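Local coordinates for Sys-1 protein (Caenorhabditis elegans, PDB 3C2G) that acts as a beta-catenin-type transcription coregulator in the Wnt asymmetry pathway, binding the TCF factor POP-1 directly to activate or repress target genes, at residues 76-81 and 131-136; 541-546 and 578-583; 548-553 and 585-590. All coordinates share one frame; numbering follows the deposited sequence.

Contact 1. Residues 76-81 and 131-136; sequences QLWYNL and PHMKHC
Two helices of the armadillo domain meet here, W78 and Y79 of helix 71-90 packing on M133, H135 and C136 at the entry to helix 134-150, with 223 Å² buried between the segments. The backbones come closest at Y79 and C136, whose CA atoms lie 5.5 Å apart, consistent with the small side chain of C136. The C136 SG sits 3.7 Å from Y79 N and 4.0 Å from W78 CB, so the sulfur touches the root of both aromatic residues where they leave the helix. M133, a selenomethionine, reaches the far end of the indole. Its chain is bent at both chi2 and chi3, which brings SE and CE together to the benzo edge: M133 CE is 3.8 Å from W78 CZ3, near the ring plane, and M133 SE lies 4.9 Å from the centroid of the W78 six-membered ring. SE is 69° off the ring normal, which makes this an oblique Met-aromatic contact and not a stack over the face.

Such helix-on-helix packing builds the armadillo superhelix, and L122 of helix 115-122 also touches both W78 and M133. The indole is held at its polar side too, since NE1 donates to the carbonyl of G61. Without the indole, as with an alanine here, the end of M133 would probably lose its aromatic partner and the G61 carbonyl this donor, with a gap opened beside L122.

Y79 turns its ring the other way. With CG opposite the backbone N about CA-CB (chi1 -178°), the ring extends along the flank of the second helix, where Y79 CD1 passes 4.1 Å from H135 O, near the ring plane, and 4.3 Å from H135 CB.

Contact 2. Residues 541-546 and 578-583; sequences EVAQYS and EHCPTR
A543 and Q544, at the C-terminal end of helix 539-544, face H579 and C580, where helix 563-579 gives way to a turn. The CA atoms of A543 and H579 are 6.6 Å apart and those of Q544 and C580 6.7 Å. From C580 to R583 the chain makes a type I beta turn, closed by R583 N donating to C580 O at 3.2 Å. This reversal sends the arginine side chain back toward the first helix.

A543 CB meets H579 CB at 4.1 Å, while the imidazole ND1 of H579 is engaged by K575 O of its own helix. C580 SG rests against the backbone and CB atoms of A543 and Q544, 4.0 Å from Q544 CA and 4.2 Å from A543 CB.

Within the armadillo domain this is a join between two successive helix ends, and R583 reaches the C-terminal carbonyls of helix 539-544. Its chain runs out across the contact with a bend at chi3 that brings the guanidinium to A543 O, where R583 NH2 makes a weak hydrogen bond at 3.0 Å, the N-H...O angle being only 124°. The same carbonyl oxygen accepts from S546 N, so two donors gather on it; Q544 O stands near the guanidinium plane at its edge. A positive group at a run of terminal carbonyls would probably be favoured by the helix dipole. S546 adds a further tie within its own segment, S546 OG donating to V542 O at 2.8 Å and holding S546, two residues beyond the helix, to the last helical turn, while M533 of helix 515-535 also touches A543.

Contact 3. Residues 548-553 and 585-590; sequences SIDCPL and DIWTID
Sulfur and CH-pi contacts carry the middle of this interface, where C551 lies on one face of the W587 indole. C551 CB stands 3.6 Å from the centroid of the W587 five-membered ring and just 17° off its normal, a CH-pi contact over the face. Set opposite the backbone N about CA-CB, C551 SG lies toward the CD2-CE3 side of the benzo ring, 3.9 Å from the centroid of the W587 six-membered ring but 36° off the normal, an oblique Cys sulfur-aromatic contact. P552 shares this face of the indole: P552 CD is 4.0 Å from W587 CH2, and the two side chains cross at about a right angle.

Aliphatic packing extends the contact past the indole. I589 CG2 touches C551 SG at 3.7 Å and L553 CD2 at 3.9 Å, so one methyl group bridges the cysteine and the leucine.

The polar links gather on D550. D550 OD1 accepts from C551 N at 2.8 Å, the donor lying above the carboxylate plane by 40°, and also from a water at 2.8 Å; that water in turn accepts from T588 N, joining the two segments beside W587.

The segment 548-553 belongs to the loop between helices 539-544 and 563-579. The other segment, 585-590, leads from the short helix 583-586 to helix 591-598, for which D590 is the N-cap, its OD1 accepting from M593 N. Helix 563-579 packs against the pair through C573 on P552 and through I576 and L577 on W587, while L594 of helix 591-598 touches both L553 and I589.

Overall arrangement
Contact 1 comes first along the chain and lies far from the others: centre to centre it is about 87 Å from contact 2 and about 83 Å from contact 3, on the opposite side of the chain's centre. It joins helices 71-90 and 134-150 near the N-terminal end of the all-helical armadillo domain. Contacts 2 and 3 are neighbours, centres about 12 Å apart, near the C-terminal end. Their segments alternate in sequence (541-546, 548-553, 578-583, 585-590), so the chain leaving helix 539-544 pairs twice with the chain following helix 563-579. All three contacts join helices or loops some 30 to 50 residues apart, consistent with a superhelical solenoid.

Contact 1. Residues 76-81 and 131-136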
loop_
_atom_site.group_PDB
_atom_site.type_symbol
_atom_site.label_atom_id
_atom_site.label_comp_id
_atom_site.label_asym_id
_atom_site.label_seq_id
_atom_site.Cartn_x
_atom_site.Cartn_y
_atom_site.Cartn_z
ATOM N N GLN A 76 34.242 26.979 11.506
ATOM C CA GLN A 76 33.705 28.215 12.054
ATOM C C GLN A 76 33.178 29.158 10.965
ATOM O O GLN A 76 32.096 29.736 11.100
ATOM C CB GLN A 76 34.734 28.902 12.953
ATOM C CG GLN A 76 34.085 29.811 13.982
ATOM C CD GLN A 76 35.079 30.505 14.879
ATOM O OE1 GLN A 76 36.157 29.973 15.183
ATOM N NE2 GLN A 76 34.725 31.708 15.310
ATOM N N LEU A 77 33.935 29.293 9.885
ATOM C CA LEU A 77 33.515 30.105 8.749
ATOM C C LEU A 77 32.231 29.546 8.161
ATOM O O LEU A 77 31.215 30.250 8.105
ATOM C CB LEU A 77 34.625 30.169 7.688
ATOM C CG LEU A 77 34.330 30.856 6.352
ATOM C CD1 LEU A 77 34.114 32.346 6.519
ATOM C CD2 LEU A 77 35.464 30.596 5.387
ATOM N N TRP A 78 32.279 28.270 7.766
ATOM C CA TRP A 78 31.130 27.580 7.159
ATOM C C TRP A 78 29.898 27.516 8.064
ATOM O O TRP A 78 28.767 27.652 7.588
ATOM C CB TRP A 78 31.518 26.183 6.672
ATOM C CG TRP A 78 32.661 26.185 5.671
ATOM C CD1 TRP A 78 33.127 27.260 4.942
ATOM C CD2 TRP A 78 33.453 25.062 5.265
ATOM N NE1 TRP A 78 34.163 26.866 4.124
ATOM C CE2 TRP A 78 34.379 25.525 4.295
ATOM C CE3 TRP A 78 33.469 23.711 5.623
ATOM C CZ2 TRP A 78 35.317 24.687 3.694
ATOM C CZ3 TRP A 78 34.406 22.869 5.022
ATOM C CH2 TRP A 78 35.315 23.362 4.062
ATOM N N TYR A 79 30.098 27.348 9.369
ATOM C CA TYR A 79 28.951 27.326 10.260
ATOM C C TYR A 79 28.163 28.617 10.138
ATOM O O TYR A 79 26.931 28.596 10.169
ATOM C CB TYR A 79 29.346 27.078 11.713
ATOM C CG TYR A 79 28.148 26.998 12.633
ATOM C CD1 TYR A 79 27.477 25.787 12.830
ATOM C CD2 TYR A 79 27.664 28.135 13.287
ATOM C CE1 TYR A 79 26.358 25.710 13.662
ATOM C CE2 TYR A 79 26.542 28.065 14.128
ATOM C CZ TYR A 79 25.902 26.846 14.309
ATOM O OH TYR A 79 24.805 26.757 15.143
ATOM N N ASN A 80 28.876 29.738 10.004
ATOM C CA ASN A 80 28.245 31.053 9.869
ATOM C C ASN A 80 27.500 31.203 8.550
ATOM O O ASN A 80 26.329 31.593 8.528
ATOM C CB ASN A 80 29.287 32.165 10.013
ATOM C CG ASN A 80 29.634 32.464 11.461
ATOM O OD1 ASN A 80 29.210 33.477 11.999
ATOM N ND2 ASN A 80 30.400 31.584 12.095
ATOM N N LEU A 81 28.185 30.884 7.452
ATOM C CA LEU A 81 27.596 30.947 6.119
ATOM C C LEU A 81 26.425 29.966 5.946
ATOM O O LEU A 81 25.395 30.307 5.352
ATOM C CB LEU A 81 28.663 30.700 5.054
ATOM C CG LEU A 81 29.920 31.579 5.080
ATOM C CD1 LEU A 81 30.938 31.064 4.097
ATOM C CD2 LEU A 81 29.617 33.046 4.796
ATOM N N PRO A 131 34.835 16.666 15.550
ATOM C CA PRO A 131 34.304 17.522 16.618
ATOM C C PRO A 131 33.753 18.865 16.128
ATOM O O PRO A 131 32.768 19.365 16.679
ATOM C CB PRO A 131 35.523 17.751 17.525
ATOM C CG PRO A 131 36.441 16.622 17.236
ATOM C CD PRO A 131 36.245 16.300 15.791
ATOM N N HIS A 132 34.373 19.440 15.102
ATOM C CA HIS A 132 33.928 20.738 14.596
ATOM C C HIS A 132 32.966 20.605 13.434
ATOM O O HIS A 132 31.909 21.229 13.421
ATOM C CB HIS A 132 35.123 21.610 14.222
ATOM C CG HIS A 132 36.132 21.726 15.313
ATOM N ND1 HIS A 132 37.334 21.050 15.287
ATOM C CD2 HIS A 132 36.105 22.409 16.481
ATOM C CE1 HIS A 132 38.014 21.327 16.386
ATOM N NE2 HIS A 132 37.290 22.151 17.125
HETATM N N MSE A 133 33.333 19.770 12.472
HETATM C CA MSE A 133 32.560 19.620 11.244
HETATM C C MSE A 133 31.163 18.992 11.383
HETATM O O MSE A 133 30.286 19.275 10.568
HETATM C CB MSE A 133 33.390 18.880 10.203
HETATM C CG MSE A 133 34.444 19.766 9.559
HETATM SE SE MSE A 133 33.646 21.243 8.542
HETATM C CE MSE A 133 32.789 20.157 7.160
ATOM N N LYS A 134 30.947 18.179 12.417
ATOM C CA LYS A 134 29.635 17.550 12.638
ATOM C C LYS A 134 28.504 18.584 12.737
ATOM O O LYS A 134 27.375 18.321 12.335
ATOM C CB LYS A 134 29.647 16.598 13.858
ATOM C CG LYS A 134 29.526 17.274 15.243
ATOM C CD LYS A 134 29.532 16.275 16.405
ATOM C CE LYS A 134 30.911 15.631 16.582
ATOM N NZ LYS A 134 31.071 14.881 17.869
ATOM N N HIS A 135 28.825 19.766 13.248
ATOM C CA HIS A 135 27.843 20.838 13.359
ATOM C C HIS A 135 27.490 21.479 12.019
ATOM O O HIS A 135 26.362 21.918 11.825
ATOM C CB HIS A 135 28.303 21.880 14.372
ATOM C CG HIS A 135 28.647 21.293 15.701
ATOM N ND1 HIS A 135 27.694 20.767 16.547
ATOM C CD2 HIS A 135 29.840 21.112 16.316
ATOM C CE1 HIS A 135 28.285 20.303 17.634
ATOM N NE2 HIS A 135 29.588 20.501 17.520
ATOM N N CYS A 136 28.447 21.505 11.094
ATOM C CA CYS A 136 28.180 21.931 9.721
ATOM C C CYS A 136 27.282 20.943 8.998
ATOM O O CYS A 136 26.311 21.339 8.348
ATOM C CB CYS A 136 29.487 22.147 8.946
ATOM S SG CYS A 136 30.372 23.626 9.500
#

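Contact 2. Residues 541-546 and 578-583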
loop_
_atom_site.group_PDB
_atom_site.type_symbol
_atom_site.label_atom_id
_atom_site.label_comp_id
_atom_site.label_asym_id
_atom_site.label_seq_id
_atom_site.Cartn_x
_atom_site.Cartn_y
_atom_site.Cartn_z
ATOM N N GLU A 541 -38.435 -23.868 -3.755
ATOM C CA GLU A 541 -38.251 -22.757 -2.835
ATOM C C GLU A 541 -37.489 -21.597 -3.485
ATOM O O GLU A 541 -37.899 -20.444 -3.364
ATOM C CB GLU A 541 -37.539 -23.252 -1.555
ATOM C CG GLU A 541 -37.662 -22.333 -0.321
ATOM C CD GLU A 541 -36.896 -22.832 0.930
ATOM O OE1 GLU A 541 -36.991 -22.164 1.990
ATOM O OE2 GLU A 541 -36.205 -23.882 0.869
ATOM N N VAL A 542 -36.397 -21.906 -4.182
ATOM C CA VAL A 542 -35.606 -20.871 -4.840
ATOM C C VAL A 542 -36.424 -20.128 -5.890
ATOM O O VAL A 542 -36.417 -18.894 -5.939
ATOM C CB VAL A 542 -34.298 -21.430 -5.476
ATOM C CG1 VAL A 542 -33.679 -20.415 -6.404
ATOM C CG2 VAL A 542 -33.303 -21.804 -4.404
ATOM N N ALA A 543 -37.131 -20.886 -6.720
ATOM C CA ALA A 543 -37.954 -20.306 -7.761
ATOM C C ALA A 543 -39.008 -19.382 -7.177
ATOM O O ALA A 543 -39.114 -18.219 -7.583
ATOM C CB ALA A 543 -38.591 -21.383 -8.584
ATOM N N GLN A 544 -39.772 -19.864 -6.202
ATOM C CA GLN A 544 -40.842 -19.022 -5.666
ATOM C C GLN A 544 -40.324 -17.866 -4.809
ATOM O O GLN A 544 -40.944 -16.812 -4.765
ATOM C CB GLN A 544 -41.986 -19.828 -5.024
ATOM C CG GLN A 544 -41.670 -20.523 -3.721
ATOM C CD GLN A 544 -42.563 -21.748 -3.453
ATOM O OE1 GLN A 544 -43.619 -21.927 -4.078
ATOM N NE2 GLN A 544 -42.129 -22.595 -2.516
ATOM N N TYR A 545 -39.169 -18.034 -4.175
ATOM C CA TYR A 545 -38.555 -16.910 -3.461
ATOM C C TYR A 545 -37.796 -15.932 -4.374
ATOM O O TYR A 545 -37.201 -14.970 -3.888
ATOM C CB TYR A 545 -37.653 -17.390 -2.320
ATOM C CG TYR A 545 -38.377 -17.771 -1.049
ATOM C CD1 TYR A 545 -38.662 -16.820 -0.075
ATOM C CD2 TYR A 545 -38.769 -19.089 -0.815
ATOM C CE1 TYR A 545 -39.327 -17.171 1.104
ATOM C CE2 TYR A 545 -39.432 -19.451 0.354
ATOM C CZ TYR A 545 -39.705 -18.492 1.307
ATOM O OH TYR A 545 -40.353 -18.853 2.467
ATOM N N SER A 546 -37.833 -16.159 -5.685
ATOM C CA SER A 546 -37.147 -15.277 -6.643
ATOM C C SER A 546 -38.051 -14.333 -7.436
ATOM O O SER A 546 -37.651 -13.840 -8.492
ATOM C CB SER A 546 -36.323 -16.107 -7.620
ATOM O OG SER A 546 -35.199 -16.625 -6.955
ATOM N N GLU A 578 -40.598 -24.147 -14.534
ATOM C CA GLU A 578 -41.107 -25.456 -14.137
ATOM C C GLU A 578 -41.933 -25.351 -12.856
ATOM O O GLU A 578 -42.892 -26.097 -12.681
ATOM C CB GLU A 578 -39.962 -26.459 -13.954
ATOM C CG GLU A 578 -40.382 -27.932 -13.806
ATOM C CD GLU A 578 -39.174 -28.898 -13.779
ATOM O OE1 GLU A 578 -38.256 -28.757 -14.640
ATOM O OE2 GLU A 578 -39.146 -29.808 -12.899
ATOM N N HIS A 579 -41.573 -24.421 -11.974
ATOM C CA HIS A 579 -42.293 -24.261 -10.699
ATOM C C HIS A 579 -43.179 -23.002 -10.610
ATOM O O HIS A 579 -44.125 -22.960 -9.829
ATOM C CB HIS A 579 -41.335 -24.349 -9.510
ATOM C CG HIS A 579 -40.499 -25.589 -9.500
ATOM N ND1 HIS A 579 -39.193 -25.611 -9.946
ATOM C CD2 HIS A 579 -40.781 -26.854 -9.104
ATOM C CE1 HIS A 579 -38.710 -26.836 -9.830
ATOM N NE2 HIS A 579 -39.652 -27.609 -9.318
ATOM N N CYS A 580 -42.884 -21.985 -11.411
ATOM C CA CYS A 580 -43.748 -20.806 -11.490
ATOM C C CYS A 580 -44.096 -20.544 -12.942
ATOM O O CYS A 580 -43.564 -19.606 -13.547
ATOM C CB CYS A 580 -43.071 -19.582 -10.872
ATOM S SG CYS A 580 -42.461 -19.854 -9.182
ATOM N N PRO A 581 -45.004 -21.369 -13.506
ATOM C CA PRO A 581 -45.328 -21.396 -14.950
ATOM C C PRO A 581 -45.772 -20.048 -15.530
ATOM O O PRO A 581 -45.447 -19.729 -16.682
ATOM C CB PRO A 581 -46.481 -22.413 -15.040
ATOM C CG PRO A 581 -46.404 -23.222 -13.796
ATOM C CD PRO A 581 -45.817 -22.339 -12.741
ATOM N N THR A 582 -46.488 -19.265 -14.732
ATOM C CA THR A 582 -47.117 -18.040 -15.217
ATOM C C THR A 582 -46.119 -16.906 -15.433
ATOM O O THR A 582 -46.422 -15.953 -16.144
ATOM C CB THR A 582 -48.262 -17.555 -14.281
ATOM O OG1 THR A 582 -47.712 -17.117 -13.040
ATOM C CG2 THR A 582 -49.290 -18.668 -14.005
ATOM N N ARG A 583 -44.934 -17.006 -14.834
ATOM C CA ARG A 583 -43.877 -16.016 -15.076
ATOM C C ARG A 583 -43.486 -15.922 -16.547
ATOM O O ARG A 583 -42.990 -14.883 -16.998
ATOM C CB ARG A 583 -42.643 -16.288 -14.222
ATOM C CG ARG A 583 -42.757 -15.745 -12.840
ATOM C CD ARG A 583 -41.485 -15.930 -12.071
ATOM N NE ARG A 583 -41.812 -16.190 -10.676
ATOM C CZ ARG A 583 -40.935 -16.290 -9.691
ATOM N NH1 ARG A 583 -39.629 -16.146 -9.913
ATOM N NH2 ARG A 583 -41.377 -16.543 -8.470
#

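Contact 3. Residues 548-553 and 585-590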
loop_
_atom_site.group_PDB
_atom_site.type_symbol
_atom_site.label_atom_id
_atom_site.label_comp_id
_atom_site.label_asym_id
_atom_site.label_seq_id
_atom_site.Cartn_x
_atom_site.Cartn_y
_atom_site.Cartn_z
ATOM N N SER A 548 -38.768 -11.346 -6.813
ATOM C CA SER A 548 -38.058 -10.055 -6.895
ATOM C C SER A 548 -37.147 -9.900 -8.113
ATOM O O SER A 548 -36.844 -8.781 -8.509
ATOM C CB SER A 548 -37.242 -9.813 -5.627
ATOM O OG SER A 548 -36.786 -11.049 -5.083
ATOM N N ILE A 549 -36.719 -11.007 -8.710
ATOM C CA ILE A 549 -35.839 -10.955 -9.873
ATOM C C ILE A 549 -36.652 -10.909 -11.160
ATOM O O ILE A 549 -37.581 -11.687 -11.346
ATOM C CB ILE A 549 -34.816 -12.128 -9.853
ATOM C CG1 ILE A 549 -33.643 -11.770 -8.940
ATOM C CG2 ILE A 549 -34.301 -12.478 -11.240
ATOM C CD1 ILE A 549 -32.689 -12.927 -8.676
ATOM N N ASP A 550 -36.314 -9.962 -12.031
ATOM C CA ASP A 550 -36.891 -9.894 -13.371
ATOM C C ASP A 550 -36.216 -10.937 -14.263
ATOM O O ASP A 550 -35.114 -11.403 -13.957
ATOM C CB ASP A 550 -36.701 -8.490 -13.954
ATOM C CG ASP A 550 -37.691 -8.172 -15.086
ATOM O OD1 ASP A 550 -38.525 -9.047 -15.449
ATOM O OD2 ASP A 550 -37.631 -7.031 -15.610
ATOM N N CYS A 551 -36.882 -11.297 -15.358
ATOM C CA CYS A 551 -36.402 -12.298 -16.313
ATOM C C CYS A 551 -34.884 -12.321 -16.526
ATOM O O CYS A 551 -34.347 -11.436 -17.188
ATOM C CB CYS A 551 -37.066 -12.065 -17.666
ATOM S SG CYS A 551 -36.728 -13.407 -18.815
ATOM N N PRO A 552 -34.194 -13.340 -15.983
ATOM C CA PRO A 552 -32.738 -13.442 -16.156
ATOM C C PRO A 552 -32.310 -13.509 -17.620
ATOM O O PRO A 552 -31.235 -13.026 -17.959
ATOM C CB PRO A 552 -32.381 -14.743 -15.431
ATOM C CG PRO A 552 -33.496 -14.948 -14.460
ATOM C CD PRO A 552 -34.719 -14.448 -15.163
ATOM N N LEU A 553 -33.160 -14.073 -18.480
ATOM C CA LEU A 553 -32.866 -14.155 -19.910
ATOM C C LEU A 553 -32.440 -12.813 -20.502
ATOM O O LEU A 553 -31.585 -12.765 -21.389
ATOM C CB LEU A 553 -34.040 -14.756 -20.696
ATOM C CG LEU A 553 -33.789 -15.131 -22.169
ATOM C CD1 LEU A 553 -32.499 -15.963 -22.363
ATOM C CD2 LEU A 553 -34.981 -15.858 -22.785
ATOM N N ASP A 585 -45.546 -15.859 -19.094
ATOM C CA ASP A 585 -46.432 -14.898 -19.738
ATOM C C ASP A 585 -46.166 -13.461 -19.297
ATOM O O ASP A 585 -46.441 -12.507 -20.030
ATOM C CB ASP A 585 -47.878 -15.278 -19.458
ATOM C CG ASP A 585 -48.184 -16.701 -19.873
ATOM O OD1 ASP A 585 -48.845 -16.870 -20.928
ATOM O OD2 ASP A 585 -47.738 -17.642 -19.162
ATOM N N ILE A 586 -45.633 -13.316 -18.092
ATOM C CA ILE A 586 -45.377 -12.006 -17.513
ATOM C C ILE A 586 -44.057 -11.412 -17.996
ATOM O O ILE A 586 -43.981 -10.209 -18.239
ATOM C CB ILE A 586 -45.409 -12.076 -15.986
ATOM C CG1 ILE A 586 -46.767 -12.620 -15.535
ATOM C CG2 ILE A 586 -45.122 -10.711 -15.370
ATOM C CD1 ILE A 586 -46.794 -13.099 -14.092
ATOM N N TRP A 587 -43.030 -12.255 -18.144
ATOM C CA TRP A 587 -41.723 -11.788 -18.603
ATOM C C TRP A 587 -41.812 -11.204 -19.999
ATOM O O TRP A 587 -42.730 -11.504 -20.748
ATOM C CB TRP A 587 -40.681 -12.905 -18.598
ATOM C CG TRP A 587 -40.241 -13.325 -17.245
ATOM C CD1 TRP A 587 -40.429 -12.654 -16.086
ATOM C CD2 TRP A 587 -39.504 -14.504 -16.913
ATOM N NE1 TRP A 587 -39.878 -13.341 -15.050
ATOM C CE2 TRP A 587 -39.295 -14.482 -15.528
ATOM C CE3 TRP A 587 -38.999 -15.575 -17.656
ATOM C CZ2 TRP A 587 -38.606 -15.499 -14.854
ATOM C CZ3 TRP A 587 -38.302 -16.593 -16.985
ATOM C CH2 TRP A 587 -38.117 -16.542 -15.601
ATOM N N THR A 588 -40.862 -10.345 -20.332
ATOM C CA THR A 588 -40.759 -9.838 -21.679
ATOM C C THR A 588 -39.374 -10.205 -22.204
ATOM O O THR A 588 -38.361 -9.713 -21.699
ATOM C CB THR A 588 -41.031 -8.320 -21.732
ATOM O OG1 THR A 588 -42.400 -8.080 -21.383
ATOM C CG2 THR A 588 -40.774 -7.762 -23.137
ATOM N N ILE A 589 -39.355 -11.094 -23.195
ATOM C CA ILE A 589 -38.111 -11.611 -23.765
ATOM C C ILE A 589 -37.882 -11.171 -25.211
ATOM O O ILE A 589 -38.798 -10.691 -25.885
ATOM C CB ILE A 589 -38.032 -13.168 -23.687
ATOM C CG1 ILE A 589 -39.067 -13.823 -24.611
ATOM C CG2 ILE A 589 -38.181 -13.642 -22.246
ATOM C CD1 ILE A 589 -38.848 -15.314 -24.831
ATOM N N ASP A 590 -36.633 -11.318 -25.652
ATOM C CA ASP A 590 -36.254 -11.198 -27.053
ATOM C C ASP A 590 -36.332 -12.604 -27.629
ATOM O O ASP A 590 -35.362 -13.364 -27.588
ATOM C CB ASP A 590 -34.828 -10.643 -27.159
ATOM C CG ASP A 590 -34.405 -10.335 -28.592
ATOM O OD1 ASP A 590 -34.916 -10.958 -29.547
ATOM O OD2 ASP A 590 -33.526 -9.467 -28.755
HETATM O O HOH W 1 -39.599 -9.174 -18.074
#